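Local coordinates for protein alcohol dehydrogenase (Aeropyrum pernix, PDB 1H2B) that probably catalyses the NAD+-dependent oxidation of alcohols at a zinc site, as a member of the zinc-containing alcohol dehydrogenase family, at residues B[47-52]-B[158-163]; B[93-98]-B[146-151]; B[201-206]-B[225-230]; B[234-239]-B[247-252]. One frame throughout, in Å; residues are numbered along the deposited sequence.

Contact 1 (B[47-52]-B[158-163]); sequences RIAGAG and EKLVEM
The flat group here is the carbonyl of Ala49, and Val161 lies over one of its faces. Val161 CG2 sits 3.6 Å from Ala49 O and 4.1 Å from Ala49 C, so the methyl covers the oxygen end of the group. It meets the pi face from above and not the rim. CG2 stands beside the backbone N of Val161, because CG1 holds the position anti to that N (chi1 168°). The other touch is purely apolar. Ala49 CB points at the helix and meets Leu160 CD2 at 3.8 Å. Leu160 also reaches Tyr84 and Leu151, and Val161 packs on Val356 and Ile358, so the helix turn fits between strands and loop. Gly50 carries no side chain. A CB modelled there would sit only 3.4 Å from Val161 CA, a tight fit that suits glycine. All three touching residues are buried. Helix 157-162 thus packs on strand 44-52 where the strand turns a corner at Ala49. Ala49 and Gly50 both pair with Val82 of the antiparallel neighbour 81-88, and this geometry is that of a classic beta bulge.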
loop_
_atom_site.group_PDB
_atom_site.type_symbol
_atom_site.label_atom_id
_atom_site.label_comp_id
_atom_site.label_asym_id
_atom_site.label_seq_id
_atom_site.Cartn_x
_atom_site.Cartn_y
_atom_site.Cartn_z
ATOM N N ARG B 47 31.250 -5.814 24.789
ATOM C CA ARG B 47 31.317 -6.881 25.796
ATOM C C ARG B 47 29.957 -7.565 25.842
ATOM O O ARG B 47 28.936 -6.961 26.253
ATOM C CB ARG B 47 31.737 -6.298 27.156
ATOM C CG ARG B 47 31.724 -7.312 28.276
ATOM C CD ARG B 47 32.223 -6.743 29.623
ATOM N NE ARG B 47 31.506 -5.555 30.109
ATOM C CZ ARG B 47 30.494 -5.575 30.978
ATOM N NH1 ARG B 47 30.016 -6.742 31.420
ATOM N NH2 ARG B 47 29.942 -4.422 31.389
ATOM N N ILE B 48 29.915 -8.813 25.361
ATOM C CA ILE B 48 28.655 -9.546 25.292
ATOM C C ILE B 48 28.090 -9.815 26.670
ATOM O O ILE B 48 28.809 -10.277 27.580
ATOM C CB ILE B 48 28.909 -10.849 24.549
ATOM C CG1 ILE B 48 29.362 -10.554 23.112
ATOM C CG2 ILE B 48 27.643 -11.809 24.608
ATOM C CD1 ILE B 48 28.188 -10.025 22.138
ATOM N N ALA B 49 26.799 -9.510 26.823
ATOM C CA ALA B 49 26.026 -9.848 28.043
ATOM C C ALA B 49 25.104 -11.052 27.811
ATOM O O ALA B 49 24.882 -11.861 28.707
ATOM C CB ALA B 49 25.214 -8.630 28.550
ATOM N N GLY B 50 24.573 -11.189 26.599
ATOM C CA GLY B 50 23.645 -12.285 26.302
ATOM C C GLY B 50 23.745 -12.606 24.819
ATOM O O GLY B 50 23.745 -11.694 23.985
ATOM N N ALA B 51 23.872 -13.892 24.491
ATOM C CA ALA B 51 23.972 -14.328 23.097
ATOM C C ALA B 51 22.954 -15.430 22.836
ATOM O O ALA B 51 23.046 -16.528 23.380
ATOM C CB ALA B 51 25.409 -14.822 22.821
ATOM N N GLY B 52 21.912 -15.105 22.087
ATOM C CA GLY B 52 20.892 -16.102 21.802
ATOM C C GLY B 52 21.367 -17.200 20.884
ATOM O O GLY B 52 22.232 -17.000 20.051
ATOM N N GLU B 158 19.853 -8.508 34.076
ATOM C CA GLU B 158 18.845 -9.535 33.871
ATOM C C GLU B 158 17.860 -9.152 32.758
ATOM O O GLU B 158 17.554 -9.975 31.896
ATOM C CB GLU B 158 18.092 -9.770 35.198
ATOM C CG GLU B 158 18.936 -10.457 36.269
ATOM C CD GLU B 158 20.002 -9.555 36.915
ATOM O OE1 GLU B 158 19.855 -8.288 36.958
ATOM O OE2 GLU B 158 21.013 -10.138 37.393
ATOM N N LYS B 159 17.386 -7.908 32.752
ATOM C CA LYS B 159 16.433 -7.463 31.730
ATOM C C LYS B 159 17.143 -7.376 30.386
ATOM O O LYS B 159 16.527 -7.673 29.341
ATOM C CB LYS B 159 15.812 -6.109 32.082
ATOM C CG LYS B 159 14.657 -6.212 33.094
ATOM C CD LYS B 159 14.539 -5.008 34.072
ATOM C CE LYS B 159 14.761 -3.629 33.434
ATOM N NZ LYS B 159 15.625 -2.756 34.288
ATOM N N LEU B 160 18.398 -6.917 30.404
ATOM C CA LEU B 160 19.183 -6.823 29.141
ATOM C C LEU B 160 19.286 -8.192 28.473
ATOM O O LEU B 160 19.068 -8.355 27.258
ATOM C CB LEU B 160 20.594 -6.229 29.400
ATOM C CG LEU B 160 21.533 -6.149 28.193
ATOM C CD1 LEU B 160 20.968 -5.163 27.189
ATOM C CD2 LEU B 160 22.877 -5.652 28.640
ATOM N N VAL B 161 19.642 -9.195 29.273
ATOM C CA VAL B 161 19.837 -10.544 28.751
ATOM C C VAL B 161 18.533 -11.115 28.182
ATOM O O VAL B 161 18.531 -11.774 27.123
ATOM C CB VAL B 161 20.359 -11.457 29.899
ATOM C CG1 VAL B 161 20.306 -12.950 29.511
ATOM C CG2 VAL B 161 21.789 -11.041 30.264
ATOM N N GLU B 162 17.410 -10.839 28.857
ATOM C CA GLU B 162 16.100 -11.258 28.403
ATOM C C GLU B 162 15.695 -10.626 27.068
ATOM O O GLU B 162 14.859 -11.160 26.375
ATOM C CB GLU B 162 15.061 -10.950 29.497
ATOM C CG GLU B 162 15.026 -12.024 30.580
ATOM C CD GLU B 162 13.861 -11.853 31.549
ATOM O OE1 GLU B 162 12.832 -11.209 31.180
ATOM O OE2 GLU B 162 13.984 -12.374 32.684
ATOM N N MET B 163 16.316 -9.510 26.717
ATOM C CA MET B 163 16.062 -8.863 25.444
ATOM C C MET B 163 16.903 -9.440 24.311
ATOM O O MET B 163 16.691 -9.050 23.160
ATOM C CB MET B 163 16.350 -7.368 25.566
ATOM C CG MET B 163 15.291 -6.664 26.482
ATOM S SD MET B 163 15.553 -4.847 26.524
ATOM C CE MET B 163 14.796 -4.319 24.953
#

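Contact 2 (B[93-98]-B[146-151]); sequences EGLEKG and RSVIKL
Lys150 runs along Leu95 and ends on the backbone of Gly94. Its CB starts toward the loop 93-98. CG lies 3.5 Å from Leu95 CD2, tighter than a usual methyl contact. CD is next, 3.6 Å from the same Leu95 CD2 and 3.3 Å from Gly94 O. The chain then bends at chi3 (73°), which puts CE in front of Gly94 O, also at 3.3 Å. NZ sits to one side of CE and donates to the same Gly94 O at 2.8 Å, in the carbonyl plane and with a C=O...N angle of 154°. The lysine and Leu95 slide past each other in opposite directions, so the aliphatic chain covers one methyl of the leucine. Leu95 also meets Val148 tip to tip. Its CD2 lies 3.8 Å from Val148 CG1, with CD1 slightly farther from the same methyl. An alanine in place of Leu95 would remove both methyls, and is likely to leave Val148 CG1 and the lysine chain without their apolar cover from the loop. Leu95 also packs on Ile85 and Val88, while Val148 packs on Val101 and Leu103. The loop between strands 81-88 and 100-103 is thereby folded over strand 148-150, which pairs antiparallel with 100-103. This is loop-on-strand packing at the outer side of the beta structure of the GroES-like domain.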
loop_
_atom_site.group_PDB
_atom_site.type_symbol
_atom_site.label_atom_id
_atom_site.label_comp_id
_atom_site.label_asym_id
_atom_site.label_seq_id
_atom_site.Cartn_x
_atom_site.Cartn_y
_atom_site.Cartn_z
ATOM N N GLU B 93 29.504 8.381 17.331
ATOM C CA GLU B 93 28.841 9.295 18.267
ATOM C C GLU B 93 27.907 8.610 19.250
ATOM O O GLU B 93 27.271 7.600 18.920
ATOM C CB GLU B 93 28.102 10.398 17.496
ATOM C CG GLU B 93 28.928 10.984 16.366
ATOM C CD GLU B 93 28.117 11.855 15.426
ATOM O OE1 GLU B 93 27.980 11.490 14.230
ATOM O OE2 GLU B 93 27.632 12.912 15.878
ATOM N N GLY B 94 27.781 9.185 20.445
ATOM C CA GLY B 94 26.767 8.794 21.415
ATOM C C GLY B 94 26.960 7.433 22.087
ATOM O O GLY B 94 26.053 6.938 22.731
ATOM N N LEU B 95 28.151 6.862 21.949
ATOM C CA LEU B 95 28.465 5.548 22.558
ATOM C C LEU B 95 29.739 5.564 23.357
ATOM O O LEU B 95 30.764 6.015 22.871
ATOM C CB LEU B 95 28.565 4.477 21.446
ATOM C CG LEU B 95 27.276 4.177 20.666
ATOM C CD1 LEU B 95 27.570 3.348 19.382
ATOM C CD2 LEU B 95 26.248 3.511 21.565
ATOM N N GLU B 96 29.668 5.050 24.573
ATOM C CA GLU B 96 30.863 4.981 25.410
ATOM C C GLU B 96 30.824 3.735 26.267
ATOM O O GLU B 96 29.765 3.129 26.507
ATOM C CB GLU B 96 31.074 6.283 26.202
ATOM C CG GLU B 96 30.030 6.550 27.235
ATOM C CD GLU B 96 30.108 7.950 27.872
ATOM O OE1 GLU B 96 30.938 8.791 27.502
ATOM O OE2 GLU B 96 29.277 8.185 28.730
ATOM N N LYS B 97 32.010 3.355 26.743
ATOM C CA LYS B 97 32.151 2.168 27.560
ATOM C C LYS B 97 31.062 2.097 28.608
ATOM O O LYS B 97 30.842 3.050 29.372
ATOM C CB LYS B 97 33.578 2.086 28.208
ATOM C CG LYS B 97 33.729 0.837 29.109
ATOM C CD LYS B 97 35.170 0.343 29.273
ATOM C CE LYS B 97 35.171 -0.848 30.260
ATOM N NZ LYS B 97 36.478 -1.550 30.324
ATOM N N GLY B 98 30.405 0.952 28.664
ATOM C CA GLY B 98 29.388 0.655 29.661
ATOM C C GLY B 98 27.958 0.822 29.149
ATOM O O GLY B 98 27.030 0.345 29.835
ATOM N N ARG B 146 26.485 1.448 13.134
ATOM C CA ARG B 146 25.203 1.440 12.407
ATOM C C ARG B 146 24.305 0.279 12.878
ATOM O O ARG B 146 23.098 0.309 12.624
ATOM C CB ARG B 146 25.377 1.353 10.898
ATOM C CG ARG B 146 25.925 2.653 10.329
ATOM C CD ARG B 146 25.999 2.619 8.813
ATOM N NE ARG B 146 24.761 3.189 8.287
ATOM C CZ ARG B 146 23.787 2.497 7.715
ATOM N NH1 ARG B 146 23.893 1.190 7.554
ATOM N NH2 ARG B 146 22.706 3.120 7.288
ATOM N N SER B 147 24.873 -0.708 13.557
ATOM C CA SER B 147 24.101 -1.876 14.000
ATOM C C SER B 147 23.627 -1.707 15.427
ATOM O O SER B 147 22.917 -2.542 15.961
ATOM C CB SER B 147 24.993 -3.151 13.930
ATOM O OG SER B 147 25.561 -3.298 12.648
ATOM N N VAL B 148 24.093 -0.641 16.097
ATOM C CA VAL B 148 23.813 -0.491 17.512
ATOM C C VAL B 148 22.516 0.261 17.813
ATOM O O VAL B 148 22.257 1.327 17.233
ATOM C CB VAL B 148 24.978 0.284 18.195
ATOM C CG1 VAL B 148 24.689 0.582 19.675
ATOM C CG2 VAL B 148 26.229 -0.539 18.112
ATOM N N ILE B 149 21.746 -0.282 18.745
ATOM C CA ILE B 149 20.627 0.452 19.349
ATOM C C ILE B 149 20.895 0.534 20.836
ATOM O O ILE B 149 21.051 -0.482 21.514
ATOM C CB ILE B 149 19.291 -0.235 19.061
ATOM C CG1 ILE B 149 18.965 -0.034 17.594
ATOM C CG2 ILE B 149 18.187 0.396 19.969
ATOM C CD1 ILE B 149 17.714 -0.774 17.211
ATOM N N LYS B 150 20.955 1.770 21.339
ATOM C CA LYS B 150 21.155 2.004 22.757
ATOM C C LYS B 150 19.896 1.726 23.563
ATOM O O LYS B 150 18.784 2.117 23.176
ATOM C CB LYS B 150 21.563 3.470 22.963
ATOM C CG LYS B 150 22.943 3.724 22.595
ATOM C CD LYS B 150 23.302 5.205 22.777
ATOM C CE LYS B 150 23.438 5.570 24.224
ATOM N NZ LYS B 150 23.716 7.056 24.296
ATOM N N LEU B 151 20.074 1.016 24.681
ATOM C CA LEU B 151 19.005 0.716 25.592
ATOM C C LEU B 151 19.086 1.679 26.761
ATOM O O LEU B 151 20.093 2.403 26.930
ATOM C CB LEU B 151 19.149 -0.730 26.055
ATOM C CG LEU B 151 18.941 -1.670 24.862
ATOM C CD1 LEU B 151 19.334 -3.032 25.222
ATOM C CD2 LEU B 151 17.468 -1.636 24.473
#

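Contact 3 (B[201-206]-B[225-230]); sequences IAVQLL and KLAERL
Val203 CG1, anti to the backbone N (chi1 170°), is carried toward Leu230. In Gln204, CG lies beside the backbone N (chi1 -60°), and the chain then runs extended to its amide. Both methyls of Leu230, CD1 and CD2, come near Gln204. Val203 CG1 rests 3.9 Å from Leu230 CB and 3.8 Å from Leu230 O, and the two side chains cross at about a right angle. The other methyl, Val203 CG2, has a looser neighbour in Ala227 CB at 4.5 Å. Leu230 lies obliquely across Gln204. Its CD2 comes over one face of the amide, 3.9 Å from Gln204 CD. Leu230 CD1 lies farther out, 4.0 Å from Gln204 NE2. The amide therefore offers its flat side to the leucine, and its polar edge is left for other partners. NE2 gives a hydrogen bond to Arg328 O, which helps set how the amide is turned. Leu230 supplies the most surface to this contact, and the packing sets carbon against carbon, the flat amide and the backbone carbonyl of Leu230. Helices 197-209 and 221-229 follow strands 189-193 and 213-218 in the Rossmann-type nucleotide-binding domain. Val203 also touches Ile192 of strand 189-193. On other sides of helix 197-209, Ala202 packs on helix 166-181, and Leu205 packs on that helix and on helix 312-323.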
loop_
_atom_site.group_PDB
_atom_site.type_symbol
_atom_site.label_atom_id
_atom_site.label_comp_id
_atom_site.label_asym_id
_atom_site.label_seq_id
_atom_site.Cartn_x
_atom_site.Cartn_y
_atom_site.Cartn_z
ATOM N N ILE B 201 7.398 -15.557 19.967
ATOM C CA ILE B 201 7.346 -14.114 19.852
ATOM C C ILE B 201 6.282 -13.718 18.867
ATOM O O ILE B 201 5.490 -12.810 19.114
ATOM C CB ILE B 201 8.739 -13.542 19.452
ATOM C CG1 ILE B 201 9.758 -13.954 20.536
ATOM C CG2 ILE B 201 8.664 -12.018 19.348
ATOM C CD1 ILE B 201 11.218 -13.540 20.217
ATOM N N ALA B 202 6.216 -14.433 17.736
ATOM C CA ALA B 202 5.204 -14.100 16.726
ATOM C C ALA B 202 3.776 -14.217 17.281
ATOM O O ALA B 202 2.931 -13.402 16.933
ATOM C CB ALA B 202 5.375 -14.965 15.476
ATOM N N VAL B 203 3.519 -15.197 18.152
ATOM C CA VAL B 203 2.168 -15.302 18.748
ATOM C C VAL B 203 1.815 -13.999 19.448
ATOM O O VAL B 203 0.723 -13.455 19.231
ATOM C CB VAL B 203 2.067 -16.477 19.776
ATOM C CG1 VAL B 203 0.713 -16.406 20.588
ATOM C CG2 VAL B 203 2.201 -17.826 19.073
ATOM N N GLN B 204 2.733 -13.492 20.273
ATOM C CA GLN B 204 2.502 -12.240 20.984
ATOM C C GLN B 204 2.326 -11.070 20.027
ATOM O O GLN B 204 1.453 -10.231 20.195
ATOM C CB GLN B 204 3.673 -11.917 21.916
ATOM C CG GLN B 204 3.922 -12.974 22.963
ATOM C CD GLN B 204 5.176 -12.673 23.745
ATOM O OE1 GLN B 204 5.237 -11.647 24.463
ATOM N NE2 GLN B 204 6.207 -13.501 23.569
ATOM N N LEU B 205 3.167 -11.006 19.013
ATOM C CA LEU B 205 3.070 -9.901 18.093
ATOM C C LEU B 205 1.791 -9.903 17.264
ATOM O O LEU B 205 1.287 -8.844 16.979
ATOM C CB LEU B 205 4.303 -9.887 17.170
ATOM C CG LEU B 205 5.618 -9.607 17.887
ATOM C CD1 LEU B 205 6.776 -9.742 16.892
ATOM C CD2 LEU B 205 5.621 -8.189 18.431
ATOM N N LEU B 206 1.306 -11.080 16.873
ATOM C CA LEU B 206 0.045 -11.175 16.129
ATOM C C LEU B 206 -1.093 -10.600 16.997
ATOM O O LEU B 206 -1.987 -9.930 16.477
ATOM C CB LEU B 206 -0.240 -12.593 15.670
ATOM C CG LEU B 206 0.659 -13.142 14.524
ATOM C CD1 LEU B 206 0.596 -14.664 14.451
ATOM C CD2 LEU B 206 0.159 -12.449 13.208
ATOM N N LYS B 225 0.856 -25.274 25.223
ATOM C CA LYS B 225 0.489 -24.512 26.410
ATOM C C LYS B 225 1.124 -23.120 26.420
ATOM O O LYS B 225 0.487 -22.138 26.842
ATOM C CB LYS B 225 0.918 -25.308 27.671
ATOM C CG LYS B 225 0.098 -26.585 27.888
ATOM C CD LYS B 225 0.819 -27.532 28.854
ATOM C CE LYS B 225 0.411 -27.288 30.273
ATOM N NZ LYS B 225 0.894 -28.380 31.174
ATOM N N LEU B 226 2.381 -23.023 25.963
ATOM C CA LEU B 226 3.049 -21.716 25.905
ATOM C C LEU B 226 2.236 -20.782 24.988
ATOM O O LEU B 226 1.961 -19.611 25.320
ATOM C CB LEU B 226 4.494 -21.857 25.406
ATOM C CG LEU B 226 5.264 -20.562 25.162
ATOM C CD1 LEU B 226 5.477 -19.805 26.498
ATOM C CD2 LEU B 226 6.606 -20.905 24.538
ATOM N N ALA B 227 1.851 -21.306 23.820
ATOM C CA ALA B 227 1.042 -20.496 22.922
ATOM C C ALA B 227 -0.275 -20.047 23.548
ATOM O O ALA B 227 -0.679 -18.909 23.391
ATOM C CB ALA B 227 0.773 -21.245 21.596
ATOM N N GLU B 228 -0.945 -20.948 24.263
ATOM C CA GLU B 228 -2.148 -20.574 25.034
ATOM C C GLU B 228 -1.911 -19.419 26.033
ATOM O O GLU B 228 -2.692 -18.451 26.068
ATOM C CB GLU B 228 -2.688 -21.810 25.757
ATOM C CG GLU B 228 -3.336 -22.833 24.833
ATOM C CD GLU B 228 -3.901 -24.050 25.556
ATOM O OE1 GLU B 228 -3.331 -24.488 26.575
ATOM O OE2 GLU B 228 -4.913 -24.586 25.079
ATOM N N ARG B 229 -0.845 -19.506 26.817
ATOM C CA ARG B 229 -0.538 -18.430 27.769
ATOM C C ARG B 229 -0.219 -17.122 27.083
ATOM O O ARG B 229 -0.425 -16.045 27.657
ATOM C CB ARG B 229 0.618 -18.789 28.704
ATOM C CG ARG B 229 0.471 -20.076 29.449
ATOM C CD ARG B 229 1.517 -20.235 30.541
ATOM N NE ARG B 229 2.881 -20.468 30.045
ATOM C CZ ARG B 229 3.350 -21.670 29.695
ATOM N NH1 ARG B 229 2.561 -22.736 29.760
ATOM N NH2 ARG B 229 4.626 -21.810 29.303
ATOM N N LEU B 230 0.297 -17.202 25.852
ATOM C CA LEU B 230 0.694 -16.000 25.134
ATOM C C LEU B 230 -0.427 -15.429 24.294
ATOM O O LEU B 230 -0.246 -14.408 23.622
ATOM C CB LEU B 230 1.941 -16.286 24.277
ATOM C CG LEU B 230 3.195 -16.636 25.070
ATOM C CD1 LEU B 230 4.321 -17.029 24.134
ATOM C CD2 LEU B 230 3.637 -15.469 25.987
#

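Contact 4 (B[234-239]-B[247-252]); sequences HVVDAR and MELTRG
Asp237 OD2 is gripped by two nitrogens of Arg239, NH2 at 2.6 Å and NE at 3.0 Å, in a salt bridge. Asp237 OD1 takes NE as well. The guanidinium meets the carboxylate side-on, with the acid at its edge and nearly in plane. OD1 also accepts from the backbone N of Arg239 at 2.9 Å, which makes an Asx turn and holds the carboxylate from a second direction. This turn follows strand 234-237, the edge strand of the parallel sheet in the Rossmann-type domain, and the adjoining Ala238 touches the bound dinucleotide. The next helix, 242-249, packs back on the strand through Leu249. The helix ends in a Schellman motif, in which Gly252 N bonds to Met247 O at 2.8 Å and Arg251 has positive phi. Leu249 points at the strand with CG beside its backbone N (chi1 -72°). Its CD1 meets Val236 CG2 at 3.8 Å and also comes near His234 CB, with Ile215 of strand 213-218 also touching Leu249. An alanine at Leu249 would lack both methyls, and would probably leave the face of the His234 ring and Val236 CG2 without their cover from the helix. The second methyl makes a CH-pi contact: Leu249 CD2 lies 3.8 Å from the centroid of the His234 ring, 19° off its normal, and 3.6 Å from His234 ND1.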
loop_
_atom_site.group_PDB
_atom_site.type_symbol
_atom_site.label_atom_id
_atom_site.label_comp_id
_atom_site.label_asym_id
_atom_site.label_seq_id
_atom_site.Cartn_x
_atom_site.Cartn_y
_atom_site.Cartn_z
ATOM N N HIS B 234 -6.598 -20.496 19.494
ATOM C CA HIS B 234 -6.758 -21.925 19.314
ATOM C C HIS B 234 -5.360 -22.475 19.153
ATOM O O HIS B 234 -4.469 -21.800 18.604
ATOM C CB HIS B 234 -7.563 -22.283 18.051
ATOM C CG HIS B 234 -8.965 -21.794 18.069
ATOM N ND1 HIS B 234 -9.973 -22.435 18.758
ATOM C CD2 HIS B 234 -9.530 -20.703 17.497
ATOM C CE1 HIS B 234 -11.095 -21.755 18.627
ATOM N NE2 HIS B 234 -10.855 -20.705 17.858
ATOM N N VAL B 235 -5.145 -23.688 19.663
ATOM C CA VAL B 235 -3.882 -24.366 19.356
ATOM C C VAL B 235 -4.159 -25.693 18.717
ATOM O O VAL B 235 -5.196 -26.331 18.984
ATOM C CB VAL B 235 -2.966 -24.525 20.597
ATOM C CG1 VAL B 235 -2.666 -23.156 21.185
ATOM C CG2 VAL B 235 -3.596 -25.464 21.660
ATOM N N VAL B 236 -3.196 -26.147 17.913
ATOM C CA VAL B 236 -3.364 -27.366 17.144
ATOM C C VAL B 236 -2.078 -28.184 17.213
ATOM O O VAL B 236 -0.969 -27.677 16.969
ATOM C CB VAL B 236 -3.676 -27.020 15.667
ATOM C CG1 VAL B 236 -3.426 -28.251 14.729
ATOM C CG2 VAL B 236 -5.047 -26.452 15.527
ATOM N N ASP B 237 -2.225 -29.477 17.569
ATOM C CA ASP B 237 -1.090 -30.400 17.570
ATOM C C ASP B 237 -0.916 -30.911 16.155
ATOM O O ASP B 237 -1.783 -31.620 15.621
ATOM C CB ASP B 237 -1.461 -31.572 18.477
ATOM C CG ASP B 237 -0.348 -32.575 18.623
ATOM O OD1 ASP B 237 0.592 -32.620 17.786
ATOM O OD2 ASP B 237 -0.374 -33.388 19.571
ATOM N N ALA B 238 0.164 -30.470 15.515
ATOM C CA ALA B 238 0.371 -30.771 14.101
ATOM C C ALA B 238 0.931 -32.150 13.860
ATOM O O ALA B 238 1.250 -32.493 12.719
ATOM C CB ALA B 238 1.272 -29.699 13.474
ATOM N N ARG B 239 1.006 -32.999 14.902
ATOM C CA ARG B 239 1.366 -34.387 14.628
ATOM C C ARG B 239 0.082 -35.071 14.116
ATOM O O ARG B 239 0.103 -36.200 13.632
ATOM C CB ARG B 239 1.845 -35.078 15.915
ATOM C CG ARG B 239 3.032 -34.471 16.637
ATOM C CD ARG B 239 3.283 -35.039 18.054
ATOM N NE ARG B 239 2.086 -34.956 18.912
ATOM C CZ ARG B 239 1.617 -35.932 19.728
ATOM N NH1 ARG B 239 2.256 -37.096 19.877
ATOM N NH2 ARG B 239 0.502 -35.734 20.428
ATOM N N MET B 247 -8.806 -26.672 8.828
ATOM C CA MET B 247 -10.026 -26.581 8.020
ATOM C C MET B 247 -11.304 -26.640 8.867
ATOM O O MET B 247 -12.229 -25.843 8.652
ATOM C CB MET B 247 -10.001 -27.574 6.863
ATOM C CG MET B 247 -8.945 -27.200 5.803
ATOM S SD MET B 247 -9.308 -25.592 5.097
ATOM C CE MET B 247 -7.969 -25.390 3.857
ATOM N N GLU B 248 -11.341 -27.512 9.871
ATOM C CA GLU B 248 -12.477 -27.500 10.818
ATOM C C GLU B 248 -12.602 -26.184 11.601
ATOM O O GLU B 248 -13.704 -25.656 11.734
ATOM C CB GLU B 248 -12.403 -28.726 11.739
ATOM C CG GLU B 248 -12.729 -30.035 11.022
ATOM C CD GLU B 248 -12.542 -31.276 11.902
ATOM O OE1 GLU B 248 -12.482 -31.129 13.151
ATOM O OE2 GLU B 248 -12.450 -32.407 11.352
ATOM N N LEU B 249 -11.490 -25.628 12.089
ATOM C CA LEU B 249 -11.543 -24.372 12.827
ATOM C C LEU B 249 -12.060 -23.213 11.992
ATOM O O LEU B 249 -12.663 -22.264 12.516
ATOM C CB LEU B 249 -10.173 -23.983 13.371
ATOM C CG LEU B 249 -9.720 -24.856 14.544
ATOM C CD1 LEU B 249 -8.271 -24.667 14.804
ATOM C CD2 LEU B 249 -10.525 -24.452 15.794
ATOM N N THR B 250 -11.800 -23.285 10.687
ATOM C CA THR B 250 -12.136 -22.175 9.824
ATOM C C THR B 250 -13.335 -22.472 8.973
ATOM O O THR B 250 -13.580 -21.758 7.992
ATOM C CB THR B 250 -10.933 -21.818 8.921
ATOM O OG1 THR B 250 -10.565 -22.978 8.162
ATOM C CG2 THR B 250 -9.702 -21.420 9.731
ATOM N N ARG B 251 -14.073 -23.537 9.309
ATOM C CA ARG B 251 -15.300 -23.917 8.605
ATOM C C ARG B 251 -15.060 -24.098 7.100
ATOM O O ARG B 251 -15.906 -23.753 6.254
ATOM C CB ARG B 251 -16.443 -22.920 8.890
ATOM C CG ARG B 251 -16.847 -22.874 10.347
ATOM C CD ARG B 251 -17.934 -21.845 10.659
ATOM N NE ARG B 251 -18.758 -22.267 11.794
ATOM C CZ ARG B 251 -18.512 -21.967 13.072
ATOM N NH1 ARG B 251 -17.452 -21.231 13.407
ATOM N NH2 ARG B 251 -19.332 -22.410 14.019
ATOM N N GLY B 252 -13.873 -24.625 6.793
ATOM C CA GLY B 252 -13.467 -25.034 5.458
ATOM C C GLY B 252 -12.924 -23.900 4.614
ATOM O O GLY B 252 -12.623 -24.108 3.422
#

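Overall arrangement
The contacts fall into two neighbouring pairs. Contacts 1 and 2 share the mixed sheet with strands of the GroES-like domain. Their centres are 15 Å apart, and they touch where Leu160 and Met163 pack on Leu151. Contact 2 is nested within the loop that contact 1 closes. Contacts 3 and 4 follow in series in the Rossmann-type domain, 16 Å apart. Ala227 and Glu228 of helix 221-229 pack on Val235 of the edge strand. Contacts 1 and 3 come within about 8 Å, nearest atoms, without touching. Contacts 2 and 4 lie about 45 Å apart, centre to centre, on opposite sides of the chain's centre. The set thus samples both the GroES-like and nucleotide-binding parts of the subunit.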